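Local coordinates for protein putative methyltransferase from antibiotic biosynthesis pathway (Anabaena variabilis ATCC 29413, PDB 3EGE) that probably transfers methyl groups from S-adenosylmethionine to an acceptor that is not known, perhaps in an antibiotic biosynthesis pathway, at residues A[25-30]-A[55-60]; A[84-89]-A[106-111]; A[136-141]-A[237-242]. All blocks are in the same frame, centred on the assembly; numbering follows the deposited sequence.

Contact 1. Residues A[25-30]-A[55-60]; sequences AIINLL and QGLFVY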
loop_
_atom_site.group_PDB
_atom_site.type_symbol
_atom_site.label_atom_id
_atom_site.label_comp_id
_atom_site.label_asym_id
_atom_site.label_seq_id
_atom_site.Cartn_x
_atom_site.Cartn_y
_atom_site.Cartn_z
ATOM N N ALA A 25 -3.087 1.570 -12.521
ATOM C CA ALA A 25 -3.376 2.829 -11.805
ATOM C C ALA A 25 -2.094 3.653 -11.607
ATOM O O ALA A 25 -2.071 4.843 -11.924
ATOM C CB ALA A 25 -4.046 2.538 -10.435
ATOM N N ILE A 26 -1.038 3.006 -11.107
ATOM C CA ILE A 26 0.287 3.652 -10.898
ATOM C C ILE A 26 0.876 4.126 -12.239
ATOM O O ILE A 26 1.324 5.272 -12.356
ATOM C CB ILE A 26 1.293 2.703 -10.215
ATOM C CG1 ILE A 26 0.819 2.303 -8.800
ATOM C CG2 ILE A 26 2.690 3.352 -10.091
ATOM C CD1 ILE A 26 1.494 1.016 -8.293
ATOM N N ILE A 27 0.849 3.249 -13.244
ATOM C CA ILE A 27 1.334 3.576 -14.585
ATOM C C ILE A 27 0.602 4.789 -15.170
ATOM O O ILE A 27 1.248 5.665 -15.750
ATOM C CB ILE A 27 1.252 2.342 -15.559
ATOM C CG1 ILE A 27 2.280 1.272 -15.163
ATOM C CG2 ILE A 27 1.496 2.738 -17.040
ATOM C CD1 ILE A 27 3.756 1.637 -15.384
ATOM N N ASN A 28 -0.727 4.845 -14.999
ATOM C CA ASN A 28 -1.527 5.964 -15.530
ATOM C C ASN A 28 -1.205 7.295 -14.838
ATOM O O ASN A 28 -1.036 8.316 -15.515
ATOM C CB ASN A 28 -3.025 5.625 -15.545
ATOM C CG ASN A 28 -3.356 4.473 -16.521
ATOM O OD1 ASN A 28 -2.777 4.363 -17.612
ATOM N ND2 ASN A 28 -4.293 3.619 -16.126
ATOM N N LEU A 29 -1.060 7.264 -13.512
ATOM C CA LEU A 29 -0.667 8.465 -12.755
ATOM C C LEU A 29 0.770 8.959 -13.059
ATOM O O LEU A 29 1.042 10.161 -12.996
ATOM C CB LEU A 29 -0.847 8.248 -11.244
ATOM C CG LEU A 29 -2.306 8.168 -10.771
ATOM C CD1 LEU A 29 -2.371 7.832 -9.286
ATOM C CD2 LEU A 29 -3.086 9.479 -11.095
ATOM N N LEU A 30 1.671 8.024 -13.363
ATOM C CA LEU A 30 3.065 8.341 -13.691
ATOM C C LEU A 30 3.158 8.998 -15.045
ATOM O O LEU A 30 3.946 9.932 -15.225
ATOM C CB LEU A 30 3.956 7.088 -13.667
ATOM C CG LEU A 30 4.366 6.525 -12.304
ATOM C CD1 LEU A 30 5.052 5.184 -12.520
ATOM C CD2 LEU A 30 5.279 7.481 -11.497
ATOM N N GLN A 55 6.775 -3.247 -16.978
ATOM C CA GLN A 55 6.022 -2.336 -17.866
ATOM C C GLN A 55 6.926 -1.492 -18.764
ATOM O O GLN A 55 6.412 -0.694 -19.511
ATOM C CB GLN A 55 5.124 -1.385 -17.062
ATOM C CG GLN A 55 4.007 -2.056 -16.255
ATOM C CD GLN A 55 2.938 -2.716 -17.110
ATOM O OE1 GLN A 55 2.553 -3.847 -16.844
ATOM N NE2 GLN A 55 2.477 -2.029 -18.150
ATOM N N GLY A 56 8.248 -1.649 -18.695
ATOM C CA GLY A 56 9.195 -0.868 -19.480
ATOM C C GLY A 56 9.749 0.352 -18.758
ATOM O O GLY A 56 9.925 1.411 -19.373
ATOM N N LEU A 57 10.024 0.206 -17.462
ATOM C CA LEU A 57 10.633 1.256 -16.644
ATOM C C LEU A 57 11.885 0.742 -15.945
ATOM O O LEU A 57 12.004 -0.460 -15.701
ATOM C CB LEU A 57 9.649 1.728 -15.579
ATOM C CG LEU A 57 8.430 2.512 -16.061
ATOM C CD1 LEU A 57 7.400 2.628 -14.952
ATOM C CD2 LEU A 57 8.852 3.900 -16.617
ATOM N N PHE A 58 12.834 1.642 -15.677
ATOM C CA PHE A 58 13.985 1.324 -14.819
ATOM C C PHE A 58 13.523 1.760 -13.424
ATOM O O PHE A 58 12.894 2.819 -13.295
ATOM C CB PHE A 58 15.258 2.024 -15.270
ATOM C CG PHE A 58 15.752 1.552 -16.601
ATOM C CD1 PHE A 58 16.611 0.447 -16.689
ATOM C CD2 PHE A 58 15.349 2.199 -17.781
ATOM C CE1 PHE A 58 17.077 -0.002 -17.939
ATOM C CE2 PHE A 58 15.806 1.755 -19.035
ATOM C CZ PHE A 58 16.675 0.654 -19.112
ATOM N N VAL A 59 13.767 0.916 -12.412
ATOM C CA VAL A 59 13.315 1.177 -11.040
ATOM C C VAL A 59 14.476 1.165 -10.042
ATOM O O VAL A 59 15.252 0.225 -10.022
ATOM C CB VAL A 59 12.231 0.150 -10.547
ATOM C CG1 VAL A 59 11.673 0.564 -9.172
ATOM C CG2 VAL A 59 11.070 0.029 -11.533
ATOM N N TYR A 60 14.587 2.229 -9.235
ATOM C CA TYR A 60 15.545 2.286 -8.131
ATOM C C TYR A 60 14.710 2.017 -6.856
ATOM O O TYR A 60 13.983 2.894 -6.382
ATOM C CB TYR A 60 16.284 3.632 -8.054
ATOM C CG TYR A 60 17.114 4.034 -9.272
ATOM C CD1 TYR A 60 17.679 3.085 -10.140
ATOM C CD2 TYR A 60 17.415 5.386 -9.497
ATOM C CE1 TYR A 60 18.460 3.471 -11.239
ATOM C CE2 TYR A 60 18.206 5.786 -10.600
ATOM C CZ TYR A 60 18.718 4.819 -11.457
ATOM O OH TYR A 60 19.475 5.203 -12.525
#

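Contact 2. Residues A[84-89]-A[106-111]; sequences YAENLA and HFSHLE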
loop_
_atom_site.group_PDB
_atom_site.type_symbol
_atom_site.label_atom_id
_atom_site.label_comp_id
_atom_site.label_asym_id
_atom_site.label_seq_id
_atom_site.Cartn_x
_atom_site.Cartn_y
_atom_site.Cartn_z
ATOM N N TYR A 84 16.804 4.293 4.465
ATOM C CA TYR A 84 15.566 4.886 4.933
ATOM C C TYR A 84 15.100 5.999 4.002
ATOM O O TYR A 84 15.901 6.672 3.356
ATOM C CB TYR A 84 15.742 5.442 6.339
ATOM C CG TYR A 84 16.115 4.424 7.395
ATOM C CD1 TYR A 84 15.173 3.505 7.865
ATOM C CD2 TYR A 84 17.395 4.418 7.969
ATOM C CE1 TYR A 84 15.492 2.570 8.858
ATOM C CE2 TYR A 84 17.748 3.484 8.981
ATOM C CZ TYR A 84 16.781 2.568 9.417
ATOM O OH TYR A 84 17.111 1.660 10.397
ATOM N N ALA A 85 13.795 6.204 3.973
ATOM C CA ALA A 85 13.149 7.231 3.134
ATOM C C ALA A 85 13.649 8.662 3.360
ATOM O O ALA A 85 13.690 9.456 2.405
ATOM C CB ALA A 85 11.644 7.162 3.296
ATOM N N GLU A 86 14.052 8.961 4.601
ATOM C CA GLU A 86 14.531 10.304 4.995
ATOM C C GLU A 86 15.951 10.689 4.544
ATOM O O GLU A 86 16.373 11.849 4.730
ATOM C CB GLU A 86 14.403 10.534 6.521
ATOM C CG GLU A 86 15.285 9.681 7.476
ATOM C CD GLU A 86 14.680 8.333 7.917
ATOM O OE1 GLU A 86 13.610 7.929 7.374
ATOM O OE2 GLU A 86 15.296 7.682 8.816
ATOM N N ASN A 87 16.693 9.711 4.026
ATOM C CA ASN A 87 18.055 9.908 3.565
ATOM C C ASN A 87 18.368 8.923 2.427
ATOM O O ASN A 87 18.928 7.831 2.638
ATOM C CB ASN A 87 19.018 9.757 4.735
ATOM C CG ASN A 87 20.471 10.003 4.334
ATOM O OD1 ASN A 87 20.775 10.822 3.444
ATOM N ND2 ASN A 87 21.380 9.304 5.001
ATOM N N LEU A 88 17.965 9.326 1.223
ATOM C CA LEU A 88 18.166 8.541 0.022
ATOM C C LEU A 88 19.586 8.776 -0.501
ATOM O O LEU A 88 20.036 9.916 -0.564
ATOM C CB LEU A 88 17.130 8.907 -1.038
ATOM C CG LEU A 88 15.643 8.784 -0.643
ATOM C CD1 LEU A 88 14.716 9.380 -1.758
ATOM C CD2 LEU A 88 15.232 7.351 -0.322
ATOM N N ALA A 89 20.282 7.690 -0.872
ATOM C CA ALA A 89 21.635 7.755 -1.464
ATOM C C ALA A 89 21.625 8.175 -2.956
ATOM O O ALA A 89 22.667 8.432 -3.533
ATOM C CB ALA A 89 22.334 6.439 -1.320
ATOM N N HIS A 106 4.927 3.906 7.231
ATOM C CA HIS A 106 6.050 3.322 7.924
ATOM C C HIS A 106 7.254 4.272 8.046
ATOM O O HIS A 106 8.214 3.914 8.713
ATOM C CB HIS A 106 6.507 2.042 7.233
ATOM C CG HIS A 106 5.461 0.979 7.157
ATOM N ND1 HIS A 106 4.766 0.546 8.263
ATOM C CD2 HIS A 106 5.041 0.216 6.119
ATOM C CE1 HIS A 106 3.924 -0.408 7.899
ATOM N NE2 HIS A 106 4.081 -0.635 6.604
ATOM N N PHE A 107 7.219 5.465 7.441
ATOM C CA PHE A 107 8.350 6.393 7.522
ATOM C C PHE A 107 8.340 7.163 8.852
ATOM O O PHE A 107 7.279 7.564 9.335
ATOM C CB PHE A 107 8.396 7.391 6.330
ATOM C CG PHE A 107 8.367 6.757 4.944
ATOM C CD1 PHE A 107 8.652 5.398 4.711
ATOM C CD2 PHE A 107 8.145 7.576 3.837
ATOM C CE1 PHE A 107 8.624 4.867 3.399
ATOM C CE2 PHE A 107 8.125 7.056 2.532
ATOM C CZ PHE A 107 8.370 5.701 2.314
ATOM N N SER A 108 9.524 7.400 9.418
ATOM C CA SER A 108 9.653 8.083 10.715
ATOM C C SER A 108 9.649 9.619 10.601
ATOM O O SER A 108 9.202 10.297 11.526
ATOM C CB SER A 108 10.904 7.584 11.470
ATOM O OG SER A 108 12.094 7.968 10.807
ATOM N N HIS A 109 10.173 10.174 9.508
ATOM C CA HIS A 109 10.177 11.653 9.290
ATOM C C HIS A 109 9.594 11.877 7.909
ATOM O O HIS A 109 10.317 11.952 6.923
ATOM C CB HIS A 109 11.593 12.207 9.467
ATOM C CG HIS A 109 12.178 11.923 10.818
ATOM N ND1 HIS A 109 11.743 12.550 11.965
ATOM C CD2 HIS A 109 13.147 11.058 11.205
ATOM C CE1 HIS A 109 12.431 12.097 12.997
ATOM N NE2 HIS A 109 13.289 11.190 12.564
ATOM N N LEU A 110 8.264 11.917 7.856
ATOM C CA LEU A 110 7.492 12.004 6.603
ATOM C C LEU A 110 7.793 13.242 5.758
ATOM O O LEU A 110 7.871 13.140 4.539
ATOM C CB LEU A 110 5.978 11.907 6.871
ATOM C CG LEU A 110 5.006 11.697 5.693
ATOM C CD1 LEU A 110 5.363 10.455 4.871
ATOM C CD2 LEU A 110 3.564 11.615 6.203
ATOM N N GLU A 111 7.990 14.382 6.419
ATOM C CA GLU A 111 8.283 15.643 5.751
ATOM C C GLU A 111 9.612 15.587 5.002
ATOM O O GLU A 111 9.660 15.853 3.806
ATOM C CB GLU A 111 8.217 16.791 6.761
ATOM C CG GLU A 111 8.424 18.181 6.141
ATOM C CD GLU A 111 7.478 19.262 6.679
ATOM O OE1 GLU A 111 6.918 19.097 7.786
ATOM O OE2 GLU A 111 7.283 20.281 5.964
HETATM O O HOH W 1 11.916 5.604 8.062
HETATM O O HOH W 2 14.650 5.589 10.808
#

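Contact 3. Residues A[136-141]-A[237-242]; sequences AQRIWL and RKYGEI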
loop_
_atom_site.group_PDB
_atom_site.type_symbol
_atom_site.label_atom_id
_atom_site.label_comp_id
_atom_site.label_asym_id
_atom_site.label_seq_id
_atom_site.Cartn_x
_atom_site.Cartn_y
_atom_site.Cartn_z
ATOM N N ALA A 136 -13.065 5.627 5.325
ATOM C CA ALA A 136 -13.637 4.343 4.984
ATOM C C ALA A 136 -15.116 4.218 5.433
ATOM O O ALA A 136 -15.595 4.881 6.387
ATOM C CB ALA A 136 -12.790 3.202 5.582
ATOM N N GLN A 137 -15.833 3.384 4.694
ATOM C CA GLN A 137 -17.177 3.023 5.039
ATOM C C GLN A 137 -17.082 1.849 6.039
ATOM O O GLN A 137 -16.019 1.234 6.189
ATOM C CB GLN A 137 -18.003 2.723 3.785
ATOM C CG GLN A 137 -17.705 1.460 3.011
ATOM C CD GLN A 137 -18.440 1.477 1.661
ATOM O OE1 GLN A 137 -17.923 1.991 0.662
ATOM N NE2 GLN A 137 -19.675 0.972 1.648
ATOM N N ARG A 138 -18.169 1.625 6.775
ATOM C CA ARG A 138 -18.283 0.542 7.771
ATOM C C ARG A 138 -17.886 -0.821 7.149
ATOM O O ARG A 138 -18.455 -1.204 6.148
ATOM C CB ARG A 138 -19.729 0.505 8.274
ATOM C CG ARG A 138 -20.092 -0.613 9.238
ATOM C CD ARG A 138 -19.767 -0.316 10.677
ATOM N NE ARG A 138 -19.783 -1.547 11.464
ATOM C CZ ARG A 138 -20.876 -2.236 11.802
ATOM N NH1 ARG A 138 -22.106 -1.845 11.493
ATOM N NH2 ARG A 138 -20.726 -3.344 12.495
ATOM N N ILE A 139 -16.905 -1.504 7.724
ATOM C CA ILE A 139 -16.444 -2.828 7.247
ATOM C C ILE A 139 -16.589 -3.813 8.401
ATOM O O ILE A 139 -16.160 -3.526 9.517
ATOM C CB ILE A 139 -14.903 -2.856 6.819
ATOM C CG1 ILE A 139 -14.514 -1.642 5.974
ATOM C CG2 ILE A 139 -14.554 -4.123 6.034
ATOM C CD1 ILE A 139 -15.405 -1.463 4.722
ATOM N N TRP A 140 -17.177 -4.967 8.110
ATOM C CA TRP A 140 -17.301 -6.092 9.046
ATOM C C TRP A 140 -15.974 -6.536 9.696
ATOM O O TRP A 140 -15.974 -6.964 10.846
ATOM C CB TRP A 140 -17.919 -7.325 8.325
ATOM C CG TRP A 140 -17.046 -7.880 7.272
ATOM C CD1 TRP A 140 -17.017 -7.506 5.977
ATOM C CD2 TRP A 140 -16.019 -8.862 7.439
ATOM N NE1 TRP A 140 -16.042 -8.191 5.317
ATOM C CE2 TRP A 140 -15.402 -9.028 6.189
ATOM C CE3 TRP A 140 -15.557 -9.612 8.536
ATOM C CZ2 TRP A 140 -14.359 -9.938 5.980
ATOM C CZ3 TRP A 140 -14.514 -10.514 8.343
ATOM C CH2 TRP A 140 -13.918 -10.656 7.072
ATOM N N LEU A 141 -14.877 -6.463 8.923
ATOM C CA LEU A 141 -13.542 -6.948 9.306
ATOM C C LEU A 141 -13.074 -6.515 10.690
ATOM O O LEU A 141 -12.563 -7.334 11.476
ATOM C CB LEU A 141 -12.496 -6.513 8.244
ATOM C CG LEU A 141 -11.047 -7.019 8.347
ATOM C CD1 LEU A 141 -11.009 -8.549 8.452
ATOM C CD2 LEU A 141 -10.161 -6.485 7.168
ATOM N N ARG A 237 -26.102 -13.192 8.172
ATOM C CA ARG A 237 -27.169 -12.407 8.795
ATOM C C ARG A 237 -26.733 -10.950 9.073
ATOM O O ARG A 237 -27.420 -9.997 8.718
ATOM C CB ARG A 237 -27.596 -13.077 10.111
ATOM C CG ARG A 237 -28.885 -12.536 10.730
ATOM C CD ARG A 237 -29.129 -13.094 12.130
ATOM N NE ARG A 237 -28.205 -12.566 13.139
ATOM C CZ ARG A 237 -28.275 -11.350 13.692
ATOM N NH1 ARG A 237 -29.178 -10.444 13.305
ATOM N NH2 ARG A 237 -27.369 -11.001 14.612
ATOM N N LYS A 238 -25.563 -10.796 9.673
ATOM C CA LYS A 238 -25.024 -9.474 10.032
ATOM C C LYS A 238 -24.443 -8.682 8.888
ATOM O O LYS A 238 -24.625 -7.470 8.834
ATOM C CB LYS A 238 -23.962 -9.636 11.130
ATOM C CG LYS A 238 -24.553 -9.768 12.527
ATOM C CD LYS A 238 -23.846 -10.746 13.456
ATOM C CE LYS A 238 -22.379 -10.644 13.548
ATOM N NZ LYS A 238 -21.918 -11.554 14.640
ATOM N N TYR A 239 -23.754 -9.361 7.973
ATOM C CA TYR A 239 -22.972 -8.692 6.913
ATOM C C TYR A 239 -23.155 -9.140 5.452
ATOM O O TYR A 239 -22.520 -8.546 4.557
ATOM C CB TYR A 239 -21.476 -8.888 7.257
ATOM C CG TYR A 239 -21.088 -8.560 8.683
ATOM C CD1 TYR A 239 -21.111 -7.231 9.147
ATOM C CD2 TYR A 239 -20.710 -9.576 9.587
ATOM C CE1 TYR A 239 -20.753 -6.914 10.459
ATOM C CE2 TYR A 239 -20.358 -9.267 10.926
ATOM C CZ TYR A 239 -20.370 -7.937 11.340
ATOM O OH TYR A 239 -20.017 -7.625 12.618
ATOM N N GLY A 240 -24.012 -10.143 5.213
ATOM C CA GLY A 240 -24.170 -10.784 3.897
ATOM C C GLY A 240 -24.435 -9.944 2.658
ATOM O O GLY A 240 -24.099 -10.366 1.544
ATOM N N GLU A 241 -25.038 -8.766 2.846
ATOM C CA GLU A 241 -25.308 -7.817 1.737
ATOM C C GLU A 241 -24.061 -7.312 1.031
ATOM O O GLU A 241 -24.133 -6.898 -0.128
ATOM C CB GLU A 241 -26.133 -6.611 2.234
ATOM C CG GLU A 241 -27.586 -6.952 2.624
ATOM C CD GLU A 241 -28.422 -7.449 1.432
ATOM O OE1 GLU A 241 -28.405 -6.793 0.343
ATOM O OE2 GLU A 241 -29.092 -8.497 1.597
ATOM N N ILE A 242 -22.926 -7.336 1.728
ATOM C CA ILE A 242 -21.629 -6.932 1.166
ATOM C C ILE A 242 -21.230 -7.790 -0.060
ATOM O O ILE A 242 -20.499 -7.321 -0.929
ATOM C CB ILE A 242 -20.516 -6.953 2.278
ATOM C CG1 ILE A 242 -19.343 -6.034 1.905
ATOM C CG2 ILE A 242 -20.069 -8.383 2.590
ATOM C CD1 ILE A 242 -18.288 -5.891 3.007
#

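Contact 1. Residues A[25-30]-A[55-60]
Ile27 and Gln55 mark the closest approach of the two backbones, with their CA atoms 8.2 Å apart. Residues 25-30 are the last turns of helix 20-30, and the backbone bond from Leu30 N to Ile26 O (3.0 Å) belongs to its regular pattern. Residues 55-60 leave helix 47-53 and run into strand 58-62. Gly56 makes this turn with a positive phi of 95°. At these backbone angles a CB would press on the carbonyl O of Gln55, which accounts for glycine here. No hydrogen bond joins the two segments, so the contact rests on side chains alone.

Ile27 carries most of it. Its CG1 branch stands beside the backbone N, anti to the carbonyl carbon (chi1 -70°), and this sends CD1 across to the other segment. Ile27 CD1 lies 3.7 Å from Gln55 CB and 3.8 Å from Leu57 CD1. The Gln55 chain bends at chi2 and crosses Ile27 at a slant, its CG 3.9 Å from Ile27 CG1. Only the aliphatic part of the glutamine is used. Leu57 runs past Ile27 in the opposite direction. Leu57 CD1 also meets Leu30 CD1 at 4.2 Å, a looser touch. Leu30 and Leu57 are buried, while Gln55 lies at the surface and borders the apolar patch.

Leu52 of helix 47-53 also packs on Ile27. Phe58 makes backbone bonds with Ser36, just before strand 37-41, and with Ile38 within it. The last turns of helix 20-30 pack on the link between helix 47-53 and strand 58-62, within a Rossmann-like methyltransferase fold.

Contact 2. Residues A[84-89]-A[106-111]
Glu86 reaches toward Ser108 and His109, and its side chain can be followed outward from the backbone. Its CB faces His109, with the two CB atoms 4.4 Å apart. CG then stands between the backbone N and the carbonyl carbon (chi1 66°), and a bend at chi2 (-88°) swings the carboxylate to Ser108. Glu86 CD comes within 3.9 Å of Ser108 OG. Both carboxylate oxygens lie about as far from that hydroxyl, too far for a direct hydrogen bond. Water fills the link. One water donates to Glu86 OE1 at 3.0 Å and accepts from the backbone N of Ser108 at 3.3 Å. A second donates to Glu86 OE2 at 3.0 Å and makes a weak bond to Ser108 OG. This second water also sits over the centre of one face of the Tyr84 ring.

The apolar half of the contact is a CH-pi interaction. Ala85 CB lies 3.4 Å from the centroid of the Phe107 ring and only 5° off its normal. It therefore meets all six ring carbons at nearly equal range. The type I turn from Tyr84 to Asn87 carries both Ala85 and Glu86 to this side.

The contact joins the loop between strands 78-81 and 97-101 to the start of helix 110-120, where His109 is the N-cap residue. Lys112 of that helix bonds to Glu86 O, and Glu116 takes the N-H of Leu88. Ser113 packs against Ala85 and Phe107, and both also touch Ile41 at the end of strand 37-41.

Contact 3. Residues A[136-141]-A[237-242]
Arg138 NH2 and Tyr239 OH both grip Asp143 OD2, the first by a salt bridge and the second by a hydrogen bond. This carboxylate lies just beyond residues 136-141 and so bridges them to residues 237-242. Arg138 and Tyr239 also meet directly. Arg138 NH2 lies at the edge of the tyrosine ring, near its plane, 4.1 Å from Tyr239 CE1. The guanidinium and ring planes are 76° apart, so this is no flat stack.

Trp140 packs on the tyrosine with its CB. Trp140 CB lies 3.4 Å from the centroid of the Tyr239 ring and 17° off its normal, a CH-pi contact over one face. Lys238 CB, from the same segment as the tyrosine, lies over the opposite face, toward the rim. The indole and the tyrosine ring meet obliquely, neither stacked nor edge-to-face. The five-membered ring of Trp140 and the Tyr239 ring have centroids 5.7 Å apart, with planes at 50°. Ile242 has CG1 anti to its backbone N, and this extended chain brings its CD1 to the indole edge, in plane, 3.6 Å from Trp140 CD1 and 4.0 Å from Trp140 NE1. The indole N-H bonds to the backbone O of Trp193, and Trp235 meets Trp140 edge-to-face.

The contact ties the loop after strand 126-131 to the end of helix 234-239 and the 3-10 turn that follows. The CH-pi contact and the Ile242 methyl at the indole edge make its apolar part. Its polar rim centres on one shared carboxylate, whose negative charge is probably stabilised by the arginine.

How the contacts relate
The three contacts follow one another along the chain, each closing before the next opens. Contacts 1 and 2 have centres 21 Å apart and nearest atoms about 8 Å apart. Both border the parallel part of the mixed sheet: contact 1 leads into strand 58-62, and contact 2 lies near the end of strand 37-41. This is the Rossmann-like part of the protein. Contact 3 lies on the opposite side of the chain's centre, its centre about 34 Å from that of contact 1 and about 36 Å from that of contact 2. Two contacts therefore belong to the probable cofactor-binding fold. The third joins a loop after strand 126-131 to the end of helix 234-239, away from that part of the sheet.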